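Local coordinates for protein 4-phosphoerythronate dehydrogenase (Lactobacillus jensenii, PDB 4PRK) that probably catalyses the NAD-dependent interconversion of pyruvate and D-lactate, at residues Glu213-Lys218 and Gly236-Thr241; Ala243-Leu248 and Ala285-Val290; Asp259-Glu264 and Val290-His295. All coordinates share one frame; numbering follows the deposited sequence.

Contact 1: Glu213-Lys218 and Gly236-Thr241; sequences ENMIGK and GELVDT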
# COMPACT_ATOMS: atom_id res chain seq x y z
N GLU A 213 1.01 -33.77 6.52
CA GLU A 213 1.35 -33.95 7.91
C GLU A 213 2.87 -33.97 8.07
O GLU A 213 3.56 -34.61 7.27
CB GLU A 213 0.70 -35.22 8.46
CG GLU A 213 0.75 -35.30 9.97
CD GLU A 213 0.17 -36.58 10.51
OE1 GLU A 213 -0.52 -37.26 9.73
OE2 GLU A 213 0.39 -36.89 11.70
N ASN A 214 3.41 -33.27 9.06
CA ASN A 214 4.90 -33.06 9.18
C ASN A 214 5.59 -32.66 7.88
O ASN A 214 6.72 -33.04 7.59
CB ASN A 214 5.58 -34.29 9.78
CG ASN A 214 5.07 -34.57 11.16
OD1 ASN A 214 5.22 -33.74 12.04
ND2 ASN A 214 4.38 -35.67 11.34
N MET A 215 4.88 -31.89 7.08
CA MET A 215 5.49 -31.30 5.92
C MET A 215 6.73 -30.48 6.29
O MET A 215 7.65 -30.33 5.47
CB MET A 215 4.44 -30.43 5.27
CG MET A 215 4.93 -29.29 4.45
SD MET A 215 3.50 -28.33 3.94
CE MET A 215 3.50 -26.97 5.07
N ILE A 216 6.72 -29.89 7.47
CA ILE A 216 7.89 -29.12 7.93
C ILE A 216 8.51 -29.94 9.01
O ILE A 216 7.99 -29.99 10.16
CB ILE A 216 7.53 -27.70 8.45
CG1 ILE A 216 6.76 -26.91 7.39
CG2 ILE A 216 8.79 -26.94 8.89
CD1 ILE A 216 7.53 -26.66 6.12
N GLY A 217 9.56 -30.65 8.60
CA GLY A 217 10.35 -31.47 9.49
C GLY A 217 11.82 -31.19 9.51
O GLY A 217 12.30 -30.14 9.03
N LYS A 218 12.55 -32.14 10.10
CA LYS A 218 14.01 -32.05 10.25
C LYS A 218 14.69 -31.58 8.97
O LYS A 218 15.45 -30.62 8.97
CB LYS A 218 14.57 -33.43 10.63
CG LYS A 218 16.07 -33.51 10.78
CD LYS A 218 16.57 -34.95 10.78
CE LYS A 218 17.66 -35.13 9.71
NZ LYS A 218 18.17 -36.54 9.59
N GLY A 236 -1.38 -27.23 13.41
CA GLY A 236 -0.21 -27.71 14.13
C GLY A 236 0.47 -28.92 13.48
O GLY A 236 1.69 -29.02 13.47
N GLU A 237 -0.33 -29.83 12.94
CA GLU A 237 0.23 -31.10 12.50
C GLU A 237 1.07 -30.98 11.22
O GLU A 237 1.68 -31.95 10.75
CB GLU A 237 -0.88 -32.12 12.26
CG GLU A 237 -1.62 -32.54 13.53
CD GLU A 237 -2.63 -31.51 14.01
OE1 GLU A 237 -2.88 -30.48 13.31
OE2 GLU A 237 -3.13 -31.73 15.12
N LEU A 238 1.12 -29.77 10.67
CA LEU A 238 1.99 -29.51 9.54
C LEU A 238 3.42 -29.51 9.94
O LEU A 238 4.26 -29.69 9.11
CB LEU A 238 1.70 -28.15 8.94
CG LEU A 238 0.33 -27.94 8.35
CD1 LEU A 238 0.26 -26.48 7.94
CD2 LEU A 238 0.11 -28.88 7.18
N VAL A 239 3.68 -29.26 11.22
CA VAL A 239 5.02 -29.06 11.73
C VAL A 239 5.36 -30.16 12.72
O VAL A 239 4.59 -30.41 13.63
CB VAL A 239 5.14 -27.73 12.45
CG1 VAL A 239 6.49 -27.61 13.13
CG2 VAL A 239 4.91 -26.57 11.46
N ASP A 240 6.51 -30.79 12.53
CA ASP A 240 7.05 -31.77 13.48
C ASP A 240 7.63 -31.00 14.66
O ASP A 240 8.76 -30.51 14.57
CB ASP A 240 8.17 -32.60 12.80
CG ASP A 240 8.82 -33.66 13.73
OD1 ASP A 240 8.94 -33.49 14.97
OD2 ASP A 240 9.24 -34.67 13.19
N THR A 241 6.89 -30.97 15.76
CA THR A 241 7.29 -30.21 16.92
C THR A 241 8.62 -30.52 17.55
O THR A 241 9.33 -29.61 18.00
CB THR A 241 6.25 -30.37 18.00
OG1 THR A 241 4.96 -30.11 17.44
CG2 THR A 241 6.57 -29.39 19.17
O HOH W 1 3.40 -32.82 13.84
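The side-chain amide of N214 is set against D240 with its plane turned 58° from that of the carboxylate. OD1 of N214 comes over the backbone and root of D240, 3.1 Å from D240 CA, rather than to the carboxylate end. With CG anti to the carbonyl carbon (chi1 -61°), the amide reaches across to the other loop. There a water donates to both N214 OD1 and V239 O, at 2.7 Å each, tying the amide to the facing backbone. The carboxylate of D240 has its partner outside the contact: OD1 accepts from A243 N, capping helix 241-250. G217 holds the equivalent N-cap position before helix 218-223, and the contact thus joins two strand-to-helix loops of the Rossmann-type NAD-binding domain. Three backbone bonds join them: N214 N to E237 O (2.8 Å), I216 N to L238 O (3.0 Å) and, in the reverse direction, D240 N to I216 O (2.9 Å). I216 CB also packs on V239 CG2 at 4.1 Å, and both side chains touch L204 of strand 201-204. The bent thioether of M215 brings CE to within 4.4 Å of L238 CD1.

Contact 2: Ala243-Leu248 and Ala285-Val290; sequences ALIEAL and AAMPNV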
# COMPACT_ATOMS: atom_id res chain seq x y z
N ALA A 243 11.20 -31.66 15.93
CA ALA A 243 12.21 -31.09 15.00
C ALA A 243 12.25 -29.59 15.14
O ALA A 243 13.33 -29.01 14.98
CB ALA A 243 11.92 -31.43 13.55
N LEU A 244 11.10 -28.97 15.45
CA LEU A 244 11.02 -27.53 15.67
C LEU A 244 11.85 -27.14 16.90
O LEU A 244 12.72 -26.26 16.85
CB LEU A 244 9.54 -27.09 15.81
CG LEU A 244 9.27 -25.67 16.32
CD1 LEU A 244 9.95 -24.66 15.45
CD2 LEU A 244 7.81 -25.29 16.42
N ILE A 245 11.60 -27.85 18.01
CA ILE A 245 12.26 -27.60 19.28
C ILE A 245 13.79 -27.74 19.15
O ILE A 245 14.56 -26.89 19.57
CB ILE A 245 11.69 -28.57 20.34
CG1 ILE A 245 10.32 -28.08 20.79
CG2 ILE A 245 12.60 -28.64 21.53
CD1 ILE A 245 9.61 -28.97 21.77
N GLU A 246 14.20 -28.84 18.55
CA GLU A 246 15.59 -29.10 18.27
C GLU A 246 16.24 -28.01 17.41
O GLU A 246 17.33 -27.52 17.69
CB GLU A 246 15.63 -30.43 17.55
CG GLU A 246 17.01 -30.95 17.31
CD GLU A 246 17.00 -32.39 16.80
OE1 GLU A 246 15.99 -33.11 17.04
OE2 GLU A 246 18.02 -32.77 16.18
N ALA A 247 15.57 -27.66 16.34
CA ALA A 247 16.06 -26.61 15.46
C ALA A 247 16.29 -25.31 16.23
O ALA A 247 17.31 -24.66 16.05
CB ALA A 247 15.06 -26.38 14.33
N LEU A 248 15.35 -24.94 17.11
CA LEU A 248 15.48 -23.72 17.90
C LEU A 248 16.61 -23.87 18.88
O LEU A 248 17.44 -22.96 19.02
CB LEU A 248 14.18 -23.41 18.67
CG LEU A 248 13.04 -22.84 17.83
CD1 LEU A 248 11.69 -23.20 18.39
CD2 LEU A 248 13.19 -21.33 17.68
N ALA A 285 7.20 -22.52 25.46
CA ALA A 285 6.73 -21.41 26.25
C ALA A 285 7.86 -20.80 27.03
O ALA A 285 7.80 -19.62 27.38
CB ALA A 285 5.65 -21.88 27.20
N ALA A 286 8.90 -21.58 27.28
CA ALA A 286 10.08 -21.08 28.04
C ALA A 286 11.08 -20.35 27.17
O ALA A 286 11.98 -19.73 27.69
CB ALA A 286 10.77 -22.26 28.75
N MET A 287 10.95 -20.46 25.85
CA MET A 287 11.91 -19.85 24.93
C MET A 287 11.53 -18.38 24.64
O MET A 287 10.42 -18.09 24.21
CB MET A 287 11.98 -20.67 23.64
CG MET A 287 12.64 -22.06 23.75
SD MET A 287 12.49 -22.97 22.19
CE MET A 287 13.21 -24.57 22.62
N PRO A 288 12.45 -17.44 24.87
CA PRO A 288 12.07 -16.04 24.65
C PRO A 288 12.03 -15.63 23.22
O PRO A 288 11.55 -14.53 22.99
CB PRO A 288 13.12 -15.24 25.41
CG PRO A 288 14.33 -16.12 25.47
CD PRO A 288 13.84 -17.56 25.37
N ASN A 289 12.42 -16.52 22.29
CA ASN A 289 12.31 -16.29 20.84
C ASN A 289 11.18 -17.08 20.22
O ASN A 289 11.16 -17.29 19.01
CB ASN A 289 13.62 -16.62 20.11
CG ASN A 289 14.04 -18.08 20.25
OD1 ASN A 289 13.69 -18.72 21.19
ND2 ASN A 289 14.83 -18.58 19.32
N VAL A 290 10.24 -17.54 21.05
CA VAL A 290 9.04 -18.21 20.58
C VAL A 290 7.77 -17.49 21.07
O VAL A 290 7.74 -16.98 22.17
CB VAL A 290 8.99 -19.62 21.14
CG1 VAL A 290 7.62 -20.24 20.90
CG2 VAL A 290 10.13 -20.46 20.54
O HOH W 2 17.09 -20.41 17.88
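L248 and M287 meet because each turns CG anti to its own carbonyl carbon (chi1 -76° and -70°), and the methionine then runs fully extended toward helix 241-250. Its SD lies 3.9 Å from L248 CD1 and as close to L248 CB, the two side chains crossing obliquely, while the terminal CE reaches I245 CG2, one turn earlier in the helix, at 4.3 Å. L248 uses its two methyl branches differently. CD1, besides touching the sulfur, packs on V290 CG2 at 3.8 Å, with the leucine and valine side chains nearly perpendicular. CD2 instead passes alongside N289, 3.6 Å from ND2, the two side chains running in opposite senses. N289 belongs to a type I turn, M287 to V290, closed by a bond from V290 N to M287 O (3.2 Å), which brings M287, N289 and V290 round the single leucine just as the chain enters strand 290-292. The contact therefore seats helix 241-250 against the start of that strand of the Rossmann-type sheet, with L284 of helix 279-285 touching both I245 and L248. ND2 of N289 is also weakly linked through a water to L248 O. No direct hydrogen bond joins the two segments, so their attachment rests largely on close packing of methyl groups and a thioether, while the polar end of N289 is satisfied by A254 O outside the contact.

Contact 3: Asp259-Glu264 and Val290-His295; sequences DTLAHE and VIVTPH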
# COMPACT_ATOMS: atom_id res chain seq x y z
N ASP A 259 0.37 -20.47 16.42
CA ASP A 259 -0.99 -20.29 16.99
C ASP A 259 -1.66 -21.65 17.14
O ASP A 259 -2.80 -21.73 17.57
CB ASP A 259 -1.84 -19.45 16.05
CG ASP A 259 -3.15 -19.02 16.68
OD1 ASP A 259 -3.10 -18.47 17.82
OD2 ASP A 259 -4.22 -19.23 16.03
N THR A 260 -0.94 -22.70 16.75
CA THR A 260 -1.47 -24.04 16.69
C THR A 260 -0.29 -24.99 16.79
O THR A 260 0.78 -24.62 16.35
CB THR A 260 -2.17 -24.31 15.38
OG1 THR A 260 -2.67 -25.64 15.38
CG2 THR A 260 -1.20 -24.12 14.16
N LEU A 261 -0.50 -26.16 17.41
CA LEU A 261 0.56 -27.15 17.73
C LEU A 261 -0.04 -28.53 17.63
O LEU A 261 -1.18 -28.72 17.99
CB LEU A 261 1.03 -27.01 19.21
CG LEU A 261 2.07 -25.97 19.61
CD1 LEU A 261 2.23 -25.90 21.11
CD2 LEU A 261 3.41 -26.23 18.93
N ALA A 262 0.72 -29.49 17.17
CA ALA A 262 0.31 -30.90 17.20
C ALA A 262 -0.11 -31.31 18.62
O ALA A 262 0.55 -30.93 19.59
CB ALA A 262 1.45 -31.79 16.72
N HIS A 263 -1.22 -32.02 18.72
CA HIS A 263 -1.77 -32.47 20.01
C HIS A 263 -2.37 -31.38 20.85
O HIS A 263 -2.63 -31.59 22.06
CB HIS A 263 -0.70 -33.22 20.83
CG HIS A 263 -0.12 -34.38 20.10
ND1 HIS A 263 1.22 -34.48 19.80
CD2 HIS A 263 -0.72 -35.46 19.54
CE1 HIS A 263 1.43 -35.60 19.12
NE2 HIS A 263 0.27 -36.20 18.94
N GLU A 264 -2.61 -30.21 20.25
CA GLU A 264 -3.14 -29.07 21.03
C GLU A 264 -4.49 -29.39 21.63
O GLU A 264 -4.96 -28.73 22.55
CB GLU A 264 -3.26 -27.81 20.16
CG GLU A 264 -4.24 -27.94 19.04
CD GLU A 264 -4.24 -26.73 18.12
OE1 GLU A 264 -5.36 -26.30 17.75
OE2 GLU A 264 -3.15 -26.19 17.80
N VAL A 290 10.24 -17.54 21.05
CA VAL A 290 9.04 -18.21 20.58
C VAL A 290 7.77 -17.49 21.07
O VAL A 290 7.74 -16.98 22.17
CB VAL A 290 8.99 -19.62 21.14
CG1 VAL A 290 7.62 -20.24 20.90
CG2 VAL A 290 10.13 -20.46 20.54
N ILE A 291 6.72 -17.45 20.26
CA ILE A 291 5.41 -17.10 20.74
C ILE A 291 4.51 -18.30 20.58
O ILE A 291 4.54 -18.93 19.54
CB ILE A 291 4.80 -15.93 19.95
CG1 ILE A 291 5.41 -14.61 20.33
CG2 ILE A 291 3.30 -15.79 20.18
CD1 ILE A 291 4.96 -13.47 19.41
N VAL A 292 3.69 -18.60 21.59
CA VAL A 292 2.58 -19.52 21.36
C VAL A 292 1.31 -18.88 21.84
O VAL A 292 1.28 -18.36 22.92
CB VAL A 292 2.73 -20.89 22.07
CG1 VAL A 292 1.59 -21.86 21.64
CG2 VAL A 292 4.11 -21.49 21.80
N THR A 293 0.27 -18.93 20.99
CA THR A 293 -1.05 -18.49 21.31
C THR A 293 -2.00 -19.65 21.14
O THR A 293 -1.74 -20.57 20.35
CB THR A 293 -1.51 -17.33 20.39
OG1 THR A 293 -1.15 -17.60 19.02
CG2 THR A 293 -0.85 -16.01 20.85
N PRO A 294 -3.11 -19.64 21.88
CA PRO A 294 -4.05 -20.75 21.89
C PRO A 294 -5.05 -20.73 20.78
O PRO A 294 -6.23 -20.53 21.03
CB PRO A 294 -4.77 -20.57 23.24
CG PRO A 294 -4.67 -19.13 23.54
CD PRO A 294 -3.58 -18.54 22.71
N HIS A 295 -4.58 -20.92 19.55
CA HIS A 295 -5.42 -20.94 18.36
C HIS A 295 -6.39 -19.75 18.39
O HIS A 295 -7.58 -19.88 18.12
CB HIS A 295 -6.16 -22.30 18.19
CG HIS A 295 -6.14 -22.83 16.78
ND1 HIS A 295 -6.58 -22.09 15.69
CD2 HIS A 295 -5.69 -24.00 16.27
CE1 HIS A 295 -6.40 -22.79 14.58
NE2 HIS A 295 -5.87 -23.95 14.90
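OE2 of E264, beside the H295 ring, is gripped twice: T260 OG1 donates at 2.5 Å from above the carboxylate plane, and L261 N at 2.7 Å nearly along the C-O axis. These bonds fix the rotation of the carboxylate, which meets the imidazole at its edge with the planes 84° apart; the spacing there is too tight in the model, and its detail is doubtful. T260 runs beside H295 in the same direction, with OG1 3.5 Å from CD2 of the ring. A type II turn from L261 to E264, closed by E264 N to L261 O, folds the glutamate back over its own loop. The placement is consistent with the glutamate-histidine pair of the active site in D-2-hydroxyacid dehydrogenases. At D259, OD1 accepts from T293 OG1; the modelled 2.4 Å is very short, so the exact length is doubtful. The same carboxylate also accepts from S296 N and A297 N. L261 CD1 packs across V292 CG1 at 4.1 Å. The contact thus joins the ends of neighbouring strands 255-258 and 290-292, with helix 279-285 packed on L261 and V292, and I121, F124 and M128 of a second subunit packed on residues 291-294.

All three contacts fall in the Rossmann-type NAD-binding domain, their centres 12 to 14 Å apart. Contact 1 closes along the chain before the others open; contacts 2 and 3 interleave and share V290. Strands 201-204, 229-232, 255-258 and 290-292 are consecutive neighbours in the parallel sheet. Contact 1 joins the loops following the first two; contact 3 joins the loop after strand 255-258 to strand 290-292 and the turn beyond it. G236 N, weakly hydrogen-bonded to T260 OG1, connects the pairs. Helix 241-250 starts at contact 1 and leads to contact 2, where strand 290-292 begins; that strand then runs on to contact 3. The helix-strand packing thus lies next to loops that probably line the active site.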